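Long-range contacts in benzoylformate decarboxylase (Mycobacterium smegmatis, PDB 4Q9D), which belongs to the thiamine pyrophosphate enzyme family, with a central domain set between two cofactor-binding-type domains, and carries a bound magnesium ion: residues L341-H346 against D384-L389; P230-A235 against G251-T256; F60-G65 against A91-I96. All blocks are in the same frame, centred on the assembly; numbering follows the deposited sequence.

Interaction 1 (L341-H346 against D384-L389)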
ATOM      1  N   LEU B 341       0.299  28.260  39.686  1.00 34.37           N
ATOM      2  CA  LEU B 341       1.461  28.000  38.853  1.00 39.25           C
ATOM      3  C   LEU B 341       2.404  29.193  38.954  1.00 32.23           C
ATOM      4  O   LEU B 341       1.998  30.319  38.719  1.00 35.48           O
ATOM      5  CB  LEU B 341       1.036  27.862  37.389  1.00 32.54           C
ATOM      6  CG  LEU B 341       2.221  27.737  36.434  1.00 35.62           C
ATOM      7  CD1 LEU B 341       2.927  26.440  36.752  1.00 38.51           C
ATOM      8  CD2 LEU B 341       1.754  27.768  34.981  1.00 39.79           C
ATOM      9  N   VAL B 342       3.665  28.948  39.265  1.00 31.81           N
ATOM     10  CA  VAL B 342       4.623  30.047  39.371  1.00 39.70           C
ATOM     11  C   VAL B 342       5.727  29.879  38.338  1.00 31.51           C
ATOM     12  O   VAL B 342       6.447  28.897  38.355  1.00 41.76           O
ATOM     13  CB  VAL B 342       5.238  30.143  40.809  1.00 38.28           C
ATOM     14  CG1 VAL B 342       6.356  31.203  40.848  1.00 33.51           C
ATOM     15  CG2 VAL B 342       4.124  30.436  41.857  1.00 29.35           C
ATOM     16  N   ARG B 343       5.845  30.846  37.439  1.00 31.41           N
ATOM     17  CA  ARG B 343       6.919  30.840  36.457  1.00 40.59           C
ATOM     18  C   ARG B 343       8.207  31.383  37.070  1.00 50.88           C
ATOM     19  O   ARG B 343       8.236  32.472  37.662  1.00 51.83           O
ATOM     20  CB  ARG B 343       6.537  31.682  35.238  1.00 39.37           C
ATOM     21  CG  ARG B 343       5.443  31.068  34.406  1.00 35.62           C
ATOM     22  CD  ARG B 343       4.811  32.083  33.460  1.00 43.15           C
ATOM     23  NE  ARG B 343       3.793  31.455  32.610  1.00 40.61           N
ATOM     24  CZ  ARG B 343       2.532  31.250  32.982  1.00 50.82           C
ATOM     25  NH1 ARG B 343       2.129  31.630  34.189  1.00 42.69           N
ATOM     26  NH2 ARG B 343       1.667  30.675  32.149  1.00 31.73           N
ATOM     27  N   GLN B 344       9.276  30.618  36.929  1.00 52.61           N
ATOM     28  CA  GLN B 344      10.561  31.072  37.403  1.00 60.09           C
ATOM     29  C   GLN B 344      11.071  32.166  36.476  1.00 45.36           C
ATOM     30  O   GLN B 344      11.880  31.902  35.593  1.00 57.38           O
ATOM     31  CB  GLN B 344      11.531  29.894  37.475  1.00 60.63           C
ATOM     32  CG  GLN B 344      11.072  28.799  38.446  1.00 83.29           C
ATOM     33  CD  GLN B 344      10.943  29.299  39.889  1.00 95.79           C
ATOM     34  OE1 GLN B 344      11.901  29.830  40.456  1.00106.33           O
ATOM     35  NE2 GLN B 344       9.755  29.133  40.484  1.00 76.59           N
ATOM     36  N   ARG B 345      10.569  33.390  36.656  1.00 43.65           N
ATOM     37  CA  ARG B 345      11.050  34.522  35.865  1.00 38.85           C
ATOM     38  C   ARG B 345      12.229  35.189  36.575  1.00 49.47           C
ATOM     39  O   ARG B 345      12.205  35.416  37.788  1.00 42.10           O
ATOM     40  CB  ARG B 345       9.971  35.587  35.645  1.00 37.25           C
ATOM     41  CG  ARG B 345       8.734  35.148  34.917  1.00 50.38           C
ATOM     42  CD  ARG B 345       7.759  36.302  34.713  1.00 44.05           C
ATOM     43  NE  ARG B 345       6.953  36.095  33.502  1.00 60.27           N
ATOM     44  CZ  ARG B 345       5.619  35.985  33.454  1.00 75.62           C
ATOM     45  NH1 ARG B 345       4.885  36.083  34.565  1.00 72.13           N
ATOM     46  NH2 ARG B 345       5.013  35.782  32.275  1.00 47.85           N
ATOM     47  N   HIS B 346      13.256  35.503  35.803  1.00 38.39           N
ATOM     48  CA  HIS B 346      14.283  36.432  36.219  1.00 34.08           C
ATOM     49  C   HIS B 346      14.755  37.114  34.939  1.00 36.28           C
ATOM     50  O   HIS B 346      14.780  36.501  33.873  1.00 35.96           O
ATOM     51  CB  HIS B 346      15.426  35.699  36.919  1.00 40.18           C
ATOM     52  CG  HIS B 346      16.354  34.996  35.979  1.00 55.69           C
ATOM     53  ND1 HIS B 346      17.478  35.599  35.452  1.00 60.41           N
ATOM     54  CD2 HIS B 346      16.318  33.744  35.460  1.00 60.88           C
ATOM     55  CE1 HIS B 346      18.103  34.746  34.657  1.00 64.02           C
ATOM     56  NE2 HIS B 346      17.420  33.613  34.646  1.00 74.25           N
ATOM     57  N   ASP B 384      11.447  29.316  27.621  1.00 22.81           N
ATOM     58  CA  ASP B 384      11.372  30.778  27.501  1.00 25.13           C
ATOM     59  C   ASP B 384      10.023  31.265  27.005  1.00 28.50           C
ATOM     60  O   ASP B 384       9.519  32.294  27.442  1.00 27.04           O
ATOM     61  CB  ASP B 384      12.511  31.290  26.609  1.00 27.50           C
ATOM     62  CG  ASP B 384      13.872  30.806  27.099  1.00 35.30           C
ATOM     63  OD1 ASP B 384      14.180  31.012  28.296  1.00 39.91           O
ATOM     64  OD2 ASP B 384      14.608  30.171  26.326  1.00 37.64           O
ATOM     65  N   LEU B 385       9.446  30.532  26.065  1.00 26.85           N
ATOM     66  CA  LEU B 385       8.129  30.878  25.552  1.00 27.08           C
ATOM     67  C   LEU B 385       7.124  30.726  26.688  1.00 22.26           C
ATOM     68  O   LEU B 385       6.283  31.590  26.905  1.00 26.98           O
ATOM     69  CB  LEU B 385       7.760  29.936  24.391  1.00 27.21           C
ATOM     70  CG  LEU B 385       6.271  29.780  24.071  1.00 33.67           C
ATOM     71  CD1 LEU B 385       5.846  30.886  23.153  1.00 24.19           C
ATOM     72  CD2 LEU B 385       5.991  28.393  23.459  1.00 38.50           C
ATOM     73  N   PHE B 386       7.213  29.600  27.398  1.00 28.21           N
ATOM     74  CA  PHE B 386       6.313  29.346  28.511  1.00 30.95           C
ATOM     75  C   PHE B 386       6.423  30.455  29.584  1.00 32.50           C
ATOM     76  O   PHE B 386       5.413  30.974  30.088  1.00 30.36           O
ATOM     77  CB  PHE B 386       6.615  27.955  29.104  1.00 30.50           C
ATOM     78  CG  PHE B 386       5.905  27.680  30.408  1.00 38.40           C
ATOM     79  CD1 PHE B 386       4.544  27.382  30.431  1.00 37.35           C
ATOM     80  CD2 PHE B 386       6.600  27.726  31.616  1.00 40.17           C
ATOM     81  CE1 PHE B 386       3.888  27.136  31.630  1.00 39.42           C
ATOM     82  CE2 PHE B 386       5.947  27.479  32.823  1.00 42.02           C
ATOM     83  CZ  PHE B 386       4.583  27.183  32.825  1.00 39.44           C
ATOM     84  N   THR B 387       7.655  30.825  29.914  1.00 29.74           N
ATOM     85  CA  THR B 387       7.906  31.819  30.963  1.00 28.34           C
ATOM     86  C   THR B 387       7.404  33.192  30.588  1.00 34.60           C
ATOM     87  O   THR B 387       6.754  33.849  31.386  1.00 28.46           O
ATOM     88  CB  THR B 387       9.391  31.922  31.258  1.00 27.47           C
ATOM     89  OG1 THR B 387       9.841  30.639  31.696  1.00 30.02           O
ATOM     90  CG2 THR B 387       9.664  32.973  32.351  1.00 33.31           C
ATOM     91  N   TRP B 388       7.670  33.613  29.357  1.00 26.62           N
ATOM     92  CA  TRP B 388       7.424  35.006  28.989  1.00 27.90           C
ATOM     93  C   TRP B 388       6.248  35.271  28.049  1.00 29.95           C
ATOM     94  O   TRP B 388       5.773  36.402  27.977  1.00 30.24           O
ATOM     95  CB  TRP B 388       8.693  35.600  28.376  1.00 26.25           C
ATOM     96  CG  TRP B 388       9.822  35.740  29.381  1.00 31.64           C
ATOM     97  CD1 TRP B 388      10.985  35.015  29.430  1.00 30.59           C
ATOM     98  CD2 TRP B 388       9.882  36.672  30.471  1.00 30.14           C
ATOM     99  NE1 TRP B 388      11.766  35.445  30.494  1.00 31.31           N
ATOM    100  CE2 TRP B 388      11.107  36.460  31.146  1.00 31.90           C
ATOM    101  CE3 TRP B 388       9.012  37.666  30.950  1.00 34.71           C
ATOM    102  CZ2 TRP B 388      11.489  37.206  32.270  1.00 32.24           C
ATOM    103  CZ3 TRP B 388       9.393  38.409  32.069  1.00 38.49           C
ATOM    104  CH2 TRP B 388      10.623  38.170  32.712  1.00 30.90           C
ATOM    105  N   LEU B 389       5.783  34.268  27.300  1.00 27.28           N
ATOM    106  CA  LEU B 389       4.710  34.549  26.338  1.00 28.36           C
ATOM    107  C   LEU B 389       3.513  33.640  26.534  1.00 33.30           C
ATOM    108  O   LEU B 389       3.205  32.820  25.655  1.00 30.29           O
ATOM    109  CB  LEU B 389       5.205  34.422  24.895  1.00 26.11           C
ATOM    110  CG  LEU B 389       6.405  35.243  24.441  1.00 31.67           C
ATOM    111  CD1 LEU B 389       6.654  34.997  22.931  1.00 30.56           C
ATOM    112  CD2 LEU B 389       6.178  36.730  24.691  1.00 26.00           C
TER
HETATM  113  O   HOH W   1       2.919  30.164  29.714  1.00 27.18           O
HETATM  114  O   HOH W   2       8.974  29.450  34.166  1.00 45.89           O

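Interaction 2 (P230-A235 against G251-T256)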
ATOM      1  N   PRO B 230      -7.191  21.552  38.753  1.00 24.03           N
ATOM      2  CA  PRO B 230      -6.095  22.115  37.966  1.00 30.62           C
ATOM      3  C   PRO B 230      -6.237  21.688  36.507  1.00 30.56           C
ATOM      4  O   PRO B 230      -6.686  20.578  36.229  1.00 26.84           O
ATOM      5  CB  PRO B 230      -4.846  21.463  38.562  1.00 24.99           C
ATOM      6  CG  PRO B 230      -5.325  20.360  39.452  1.00 34.17           C
ATOM      7  CD  PRO B 230      -6.737  20.656  39.828  1.00 26.03           C
ATOM      8  N   VAL B 231      -5.868  22.575  35.601  1.00 24.96           N
ATOM      9  CA  VAL B 231      -5.972  22.324  34.158  1.00 26.72           C
ATOM     10  C   VAL B 231      -4.579  22.323  33.523  1.00 26.11           C
ATOM     11  O   VAL B 231      -3.929  23.362  33.495  1.00 23.45           O
ATOM     12  CB  VAL B 231      -6.791  23.421  33.486  1.00 27.41           C
ATOM     13  CG1 VAL B 231      -6.922  23.131  32.001  1.00 25.85           C
ATOM     14  CG2 VAL B 231      -8.176  23.540  34.164  1.00 29.47           C
ATOM     15  N   HIS B 232      -4.116  21.159  33.046  1.00 22.04           N
ATOM     16  CA  HIS B 232      -2.878  21.074  32.268  1.00 22.33           C
ATOM     17  C   HIS B 232      -3.114  21.233  30.773  1.00 29.87           C
ATOM     18  O   HIS B 232      -4.204  20.961  30.281  1.00 28.42           O
ATOM     19  CB  HIS B 232      -2.201  19.732  32.512  1.00 25.61           C
ATOM     20  CG  HIS B 232      -1.458  19.651  33.811  1.00 32.83           C
ATOM     21  ND1 HIS B 232      -0.158  20.096  33.954  1.00 27.60           N
ATOM     22  CD2 HIS B 232      -1.817  19.152  35.019  1.00 30.66           C
ATOM     23  CE1 HIS B 232       0.258  19.851  35.183  1.00 27.46           C
ATOM     24  NE2 HIS B 232      -0.734  19.290  35.852  1.00 34.35           N
ATOM     25  N   ALA B 233      -2.092  21.663  30.053  1.00 29.79           N
ATOM     26  CA  ALA B 233      -2.134  21.633  28.603  1.00 25.56           C
ATOM     27  C   ALA B 233      -1.342  20.417  28.118  1.00 28.98           C
ATOM     28  O   ALA B 233      -0.630  19.776  28.887  1.00 24.50           O
ATOM     29  CB  ALA B 233      -1.539  22.917  28.011  1.00 22.74           C
ATOM     30  N   SER B 234      -1.452  20.113  26.829  1.00 28.84           N
ATOM     31  CA  SER B 234      -0.646  19.067  26.222  1.00 30.07           C
ATOM     32  C   SER B 234       0.826  19.431  26.291  1.00 27.85           C
ATOM     33  O   SER B 234       1.190  20.609  26.195  1.00 22.38           O
ATOM     34  CB  SER B 234      -1.028  18.908  24.731  1.00 35.98           C
ATOM     35  OG  SER B 234      -0.200  17.942  24.078  1.00 33.26           O
ATOM     36  N   ALA B 235       1.681  18.427  26.444  1.00 21.58           N
ATOM     37  CA  ALA B 235       3.102  18.638  26.166  1.00 24.13           C
ATOM     38  C   ALA B 235       3.246  18.932  24.669  1.00 27.98           C
ATOM     39  O   ALA B 235       2.434  18.469  23.851  1.00 29.37           O
ATOM     40  CB  ALA B 235       3.913  17.366  26.537  1.00 20.74           C
ATOM     41  N   GLY B 251      -0.033  24.419  33.583  1.00 25.30           N
ATOM     42  CA  GLY B 251       1.033  24.303  32.603  1.00 26.61           C
ATOM     43  C   GLY B 251       0.964  23.005  31.809  1.00 35.65           C
ATOM     44  O   GLY B 251       0.103  22.164  32.058  1.00 28.63           O
ATOM     45  N   PRO B 252       1.880  22.832  30.851  1.00 27.35           N
ATOM     46  CA  PRO B 252       1.917  21.617  30.032  1.00 27.51           C
ATOM     47  C   PRO B 252       2.309  20.402  30.851  1.00 28.35           C
ATOM     48  O   PRO B 252       3.082  20.508  31.786  1.00 29.89           O
ATOM     49  CB  PRO B 252       2.998  21.928  28.981  1.00 29.47           C
ATOM     50  CG  PRO B 252       3.871  22.956  29.659  1.00 41.65           C
ATOM     51  CD  PRO B 252       2.923  23.797  30.470  1.00 29.67           C
ATOM     52  N   LEU B 253       1.770  19.244  30.499  1.00 28.51           N
ATOM     53  CA  LEU B 253       2.237  17.975  31.061  1.00 29.90           C
ATOM     54  C   LEU B 253       3.698  17.741  30.699  1.00 22.86           C
ATOM     55  O   LEU B 253       4.192  18.277  29.699  1.00 25.94           O
ATOM     56  CB  LEU B 253       1.382  16.798  30.532  1.00 21.37           C
ATOM     57  CG  LEU B 253      -0.040  16.621  31.087  1.00 34.15           C
ATOM     58  CD1 LEU B 253      -0.753  15.435  30.437  1.00 28.69           C
ATOM     59  CD2 LEU B 253       0.015  16.400  32.598  1.00 26.28           C
ATOM     60  N   PRO B 254       4.394  16.925  31.500  1.00 27.04           N
ATOM     61  CA  PRO B 254       5.711  16.440  31.086  1.00 27.76           C
ATOM     62  C   PRO B 254       5.578  15.606  29.805  1.00 31.74           C
ATOM     63  O   PRO B 254       4.467  15.186  29.458  1.00 21.80           O
ATOM     64  CB  PRO B 254       6.132  15.530  32.251  1.00 27.08           C
ATOM     65  CG  PRO B 254       5.295  16.000  33.443  1.00 24.14           C
ATOM     66  CD  PRO B 254       3.997  16.427  32.835  1.00 24.57           C
ATOM     67  N   MET B 255       6.704  15.332  29.147  1.00 20.38           N
ATOM     68  CA  MET B 255       6.697  14.655  27.861  1.00 27.58           C
ATOM     69  C   MET B 255       7.256  13.248  27.926  1.00 30.00           C
ATOM     70  O   MET B 255       7.596  12.674  26.895  1.00 25.19           O
ATOM     71  CB  MET B 255       7.446  15.484  26.811  1.00 27.59           C
ATOM     72  CG  MET B 255       8.924  15.756  27.103  1.00 29.05           C
ATOM     73  SD  MET B 255       9.709  16.685  25.739  1.00 34.21           S
ATOM     74  CE  MET B 255       8.832  18.230  25.856  1.00 33.99           C
ATOM     75  N   THR B 256       7.354  12.687  29.130  1.00 23.33           N
ATOM     76  CA  THR B 256       7.805  11.298  29.273  1.00 25.23           C
ATOM     77  C   THR B 256       6.786  10.485  30.079  1.00 24.55           C
ATOM     78  O   THR B 256       5.958  11.042  30.812  1.00 23.11           O
ATOM     79  CB  THR B 256       9.148  11.194  30.016  1.00 23.33           C
ATOM     80  OG1 THR B 256       8.939  11.591  31.378  1.00 27.24           O
ATOM     81  CG2 THR B 256      10.207  12.104  29.380  1.00 22.40           C
TER

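Interaction 3 (F60-G65 against A91-I96)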
ATOM      1  N   PHE B  60      -3.139  28.525   6.703  1.00 21.70           N
ATOM      2  CA  PHE B  60      -4.308  29.221   6.180  1.00 18.29           C
ATOM      3  C   PHE B  60      -5.591  28.575   6.647  1.00 18.28           C
ATOM      4  O   PHE B  60      -6.501  29.260   7.165  1.00 23.08           O
ATOM      5  CB  PHE B  60      -4.267  29.252   4.635  1.00 19.17           C
ATOM      6  CG  PHE B  60      -5.364  30.116   3.984  1.00 24.07           C
ATOM      7  CD1 PHE B  60      -5.198  31.498   3.845  1.00 27.97           C
ATOM      8  CD2 PHE B  60      -6.531  29.537   3.471  1.00 20.72           C
ATOM      9  CE1 PHE B  60      -6.180  32.286   3.216  1.00 21.85           C
ATOM     10  CE2 PHE B  60      -7.520  30.314   2.825  1.00 20.72           C
ATOM     11  CZ  PHE B  60      -7.344  31.684   2.704  1.00 24.94           C
ATOM     12  N   ALA B  61      -5.683  27.260   6.455  1.00 20.89           N
ATOM     13  CA  ALA B  61      -6.858  26.502   6.873  1.00 19.59           C
ATOM     14  C   ALA B  61      -7.089  26.584   8.386  1.00 24.58           C
ATOM     15  O   ALA B  61      -8.229  26.682   8.876  1.00 18.86           O
ATOM     16  CB  ALA B  61      -6.709  25.024   6.431  1.00 18.29           C
ATOM     17  N   GLN B  62      -6.007  26.527   9.156  1.00 21.34           N
ATOM     18  CA  GLN B  62      -6.184  26.567  10.603  1.00 24.99           C
ATOM     19  C   GLN B  62      -6.675  27.936  11.072  1.00 21.25           C
ATOM     20  O   GLN B  62      -7.521  28.011  11.938  1.00 25.38           O
ATOM     21  CB  GLN B  62      -4.902  26.204  11.312  1.00 18.53           C
ATOM     22  CG  GLN B  62      -4.586  24.717  11.233  1.00 18.73           C
ATOM     23  CD  GLN B  62      -3.584  24.287  12.264  1.00 21.88           C
ATOM     24  OE1 GLN B  62      -3.813  24.443  13.478  1.00 20.08           O
ATOM     25  NE2 GLN B  62      -2.463  23.706  11.801  1.00 17.79           N
ATOM     26  N   ALA B  63      -6.139  29.004  10.478  1.00 26.09           N
ATOM     27  CA  ALA B  63      -6.512  30.376  10.842  1.00 26.54           C
ATOM     28  C   ALA B  63      -7.929  30.727  10.384  1.00 31.16           C
ATOM     29  O   ALA B  63      -8.658  31.406  11.091  1.00 24.64           O
ATOM     30  CB  ALA B  63      -5.529  31.356  10.255  1.00 23.28           C
ATOM     31  N   THR B  64      -8.322  30.257   9.201  1.00 24.24           N
ATOM     32  CA  THR B  64      -9.660  30.544   8.692  1.00 22.31           C
ATOM     33  C   THR B  64     -10.714  29.580   9.256  1.00 23.07           C
ATOM     34  O   THR B  64     -11.895  29.877   9.208  1.00 26.44           O
ATOM     35  CB  THR B  64      -9.738  30.502   7.132  1.00 24.36           C
ATOM     36  OG1 THR B  64      -9.281  29.229   6.663  1.00 23.43           O
ATOM     37  CG2 THR B  64      -8.872  31.582   6.502  1.00 18.43           C
ATOM     38  N   GLY B  65     -10.297  28.437   9.800  1.00 26.63           N
ATOM     39  CA  GLY B  65     -11.262  27.427  10.220  1.00 22.10           C
ATOM     40  C   GLY B  65     -12.014  26.841   9.029  1.00 28.12           C
ATOM     41  O   GLY B  65     -13.161  26.418   9.146  1.00 30.53           O
ATOM     42  N   ALA B  91      -2.130  17.373  12.565  1.00 22.62           N
ATOM     43  CA  ALA B  91      -2.958  18.502  13.038  1.00 21.27           C
ATOM     44  C   ALA B  91      -4.455  18.377  12.735  1.00 25.07           C
ATOM     45  O   ALA B  91      -5.246  19.282  13.077  1.00 21.41           O
ATOM     46  CB  ALA B  91      -2.432  19.847  12.457  1.00 17.79           C
ATOM     47  N   ASN B  92      -4.855  17.296  12.071  1.00 22.87           N
ATOM     48  CA  ASN B  92      -6.248  17.192  11.597  1.00 18.08           C
ATOM     49  C   ASN B  92      -6.710  18.397  10.751  1.00 22.52           C
ATOM     50  O   ASN B  92      -7.802  18.941  10.922  1.00 20.22           O
ATOM     51  CB  ASN B  92      -7.202  16.947  12.772  1.00 20.78           C
ATOM     52  CG  ASN B  92      -6.835  15.694  13.572  1.00 23.89           C
ATOM     53  OD1 ASN B  92      -6.523  15.769  14.753  1.00 41.83           O
ATOM     54  ND2 ASN B  92      -6.851  14.558  12.921  1.00 25.23           N
ATOM     55  N   THR B  93      -5.861  18.834   9.839  1.00 22.70           N
ATOM     56  CA  THR B  93      -6.203  19.980   9.016  1.00 20.14           C
ATOM     57  C   THR B  93      -6.903  19.526   7.726  1.00 25.15           C
ATOM     58  O   THR B  93      -6.382  18.662   7.021  1.00 19.46           O
ATOM     59  CB  THR B  93      -4.943  20.756   8.643  1.00 24.45           C
ATOM     60  OG1 THR B  93      -4.229  21.090   9.844  1.00 19.75           O
ATOM     61  CG2 THR B  93      -5.305  22.052   7.868  1.00 17.70           C
ATOM     62  N   PRO B  94      -8.093  20.093   7.422  1.00 21.41           N
ATOM     63  CA  PRO B  94      -8.809  19.698   6.196  1.00 17.29           C
ATOM     64  C   PRO B  94      -8.191  20.293   4.934  1.00 26.25           C
ATOM     65  O   PRO B  94      -8.633  21.331   4.476  1.00 29.07           O
ATOM     66  CB  PRO B  94     -10.242  20.245   6.412  1.00 18.47           C
ATOM     67  CG  PRO B  94     -10.045  21.468   7.277  1.00 21.78           C
ATOM     68  CD  PRO B  94      -8.833  21.103   8.203  1.00 21.54           C
ATOM     69  N   LEU B  95      -7.173  19.644   4.381  1.00 22.99           N
ATOM     70  CA  LEU B  95      -6.574  20.124   3.150  1.00 17.56           C
ATOM     71  C   LEU B  95      -6.965  19.220   1.999  1.00 23.35           C
ATOM     72  O   LEU B  95      -6.905  17.998   2.129  1.00 18.90           O
ATOM     73  CB  LEU B  95      -5.048  20.161   3.248  1.00 17.33           C
ATOM     74  CG  LEU B  95      -4.477  21.096   4.329  1.00 24.85           C
ATOM     75  CD1 LEU B  95      -2.971  21.067   4.303  1.00 17.53           C
ATOM     76  CD2 LEU B  95      -4.974  22.533   4.098  1.00 18.71           C
ATOM     77  N   ILE B  96      -7.318  19.816   0.868  1.00 20.01           N
ATOM     78  CA  ILE B  96      -7.508  19.040  -0.359  1.00 18.02           C
ATOM     79  C   ILE B  96      -6.252  19.190  -1.207  1.00 18.99           C
ATOM     80  O   ILE B  96      -5.971  20.261  -1.767  1.00 20.53           O
ATOM     81  CB  ILE B  96      -8.760  19.501  -1.115  1.00 18.78           C
ATOM     82  CG1 ILE B  96      -9.978  19.306  -0.204  1.00 22.63           C
ATOM     83  CG2 ILE B  96      -8.909  18.748  -2.471  1.00 21.28           C
ATOM     84  CD1 ILE B  96     -11.227  19.900  -0.765  1.00 31.26           C
TER

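Interaction 1 (L341-H346 against D384-L389)
Arg343 NE donates a hydrogen bond to Phe386 O, at 3.0 Å with an N-H...O angle of 154°. The acceptor lies in the guanidinium plane. The Arg343 chain is extended from CG to NE (chi3 177°), and this carries the group out to the end of helix 382-388. Water 1 completes a small ring: it accepts from Arg343 NH2 at 2.8 Å and donates to Phe386 O at 2.6 Å. The same guanidinium lies over one face of the Phe386 ring in a cation-pi contact, with Arg343 CZ 4.9 Å from the ring centroid and the two planes 26° apart. At the edge of that ring sits Leu341, with CD2 3.6 Å from Phe386 CZ. Arg345 CD rests over a face of Trp388, 4.1 Å from the centroid of its six-membered ring, a CH-pi contact. On the way there, Arg345 CG passes Thr387 CG2 at 3.5 Å. Water 2 donates to Thr387 OG1 and is weakly bonded by Gln344 N.

Further out, Arg343 NH2 bonds Glu244 O. Asn358 holds Trp388 NE1 and His346 O, and Thr387 OG1 bonds Leu383 O. Tyr249 and Pro252 pack on Phe386. The contact thus joins the loop between helices 318-328 and 357-367 to the C-terminal end of helix 382-388. Two arginines work against aromatic faces, and positive charge near the helix C-terminus probably suits the end of its dipole.

Interaction 2 (P230-A235 against G251-T256)
Strands 231-233 and 249-252 run parallel, and Ala233 is level with Pro252, their CA atoms 4.3 Å apart. Ala233 bonds on both sides of the proline: its N donates to Gly251 O at 3.0 Å, and its O accepts from Leu253 N at 2.9 Å. This pairing asks for no N-H from Pro252. Pro252 CA also makes a CA-H...O contact with Ala233 O.

Gly251 O has a second donor, His232 ND1, at 2.8 Å. The bond is bent, with an N-H...O angle of 134°. The two donors reach the oxygen from opposite faces of its carbonyl plane. In His232, chi1 (-78°) sets the ring beside the backbone N, and chi2 (-85°) turns its ND1 edge toward Gly251 O. The hydrogen on ND1 is spent on this bond. Leu253 CD2 sits over one face of the imidazole, 4.0 Å from the centroid, and the two side chains cross at about a right angle. Beyond the strands, Ala235 CB lies 3.3 Å from Leu253 O and 4.0 Å from Met255 CB.

Strand 231-233 runs between 203-207 and 249-252 in the parallel sheet of the central domain, and 249-252 is an outermost strand within this chain. Leu253 reaches Val206 on strand 203-207 and the loop residue Phe278. Thr256 then N-caps helix 257-264 through Gly259 N.

Interaction 3 (F60-G65 against A91-I96)
Helix 50-64 packs on the parallel sheet of the N-terminal domain of the thiamine pyrophosphate enzyme fold, where Ala61 and Gln62 in its last turns meet Thr93 and Leu95 at the entry to strand 95-101. Ala61 CB points at the strand and touches two methyls, Thr93 CG2 at 3.6 Å and Leu95 CD2 at 3.8 Å.

The two branches of Thr93 have different tasks. CG2 is anti to the backbone N and faces Ala61. OG1 is beside that N (chi1 -54°) and turns toward Gln62. Gln62 crosses Thr93 at about a right angle. Its NE2 stands 3.7 Å from Thr93 OG1 and 3.9 Å from Ala91 CB. The polar ends are joined through a third residue: Asp58 OD1, one turn earlier on the helix, is hydrogen-bonded to both Gln62 NE2 and Thr93 OG1. On its other side the Gln62 amide bonds Arg213 and Arg239 through OE1.

Asn92 ends helix 82-90 in a Schellman motif, and Pro94 centres an inverse gamma turn. Backbone hydrogen bonds then place strand 95-101 between strands 68-72 and 157-162.

The contact is therefore methyl packing beside a polar network. Bonds at both ends of the Gln62 amide fix its orientation. Its arginine partners lie in the central-domain range, so this network links the helix to a second domain.

Overall arrangement
Along the chain the contacts come in the order interaction 3, interaction 2, interaction 1, each closing before the next opens. Interaction 3 lies in the N-terminal domain, near the centre of the chain. Interaction 2 lies at the margin of the central-domain sheet. Interaction 1 is on the surface and joins the loop between helices 318-328 and 357-367 to helix 382-388. Interactions 1 and 2 have centres about 15 Å apart and touch, with Phe386 CE1 3.7 Å from Pro252 CD. The C-terminal part thus leans on strand 249-252. Interaction 3 touches neither; its centre is about 24 Å from that of interaction 2 and about 30 Å from that of interaction 1.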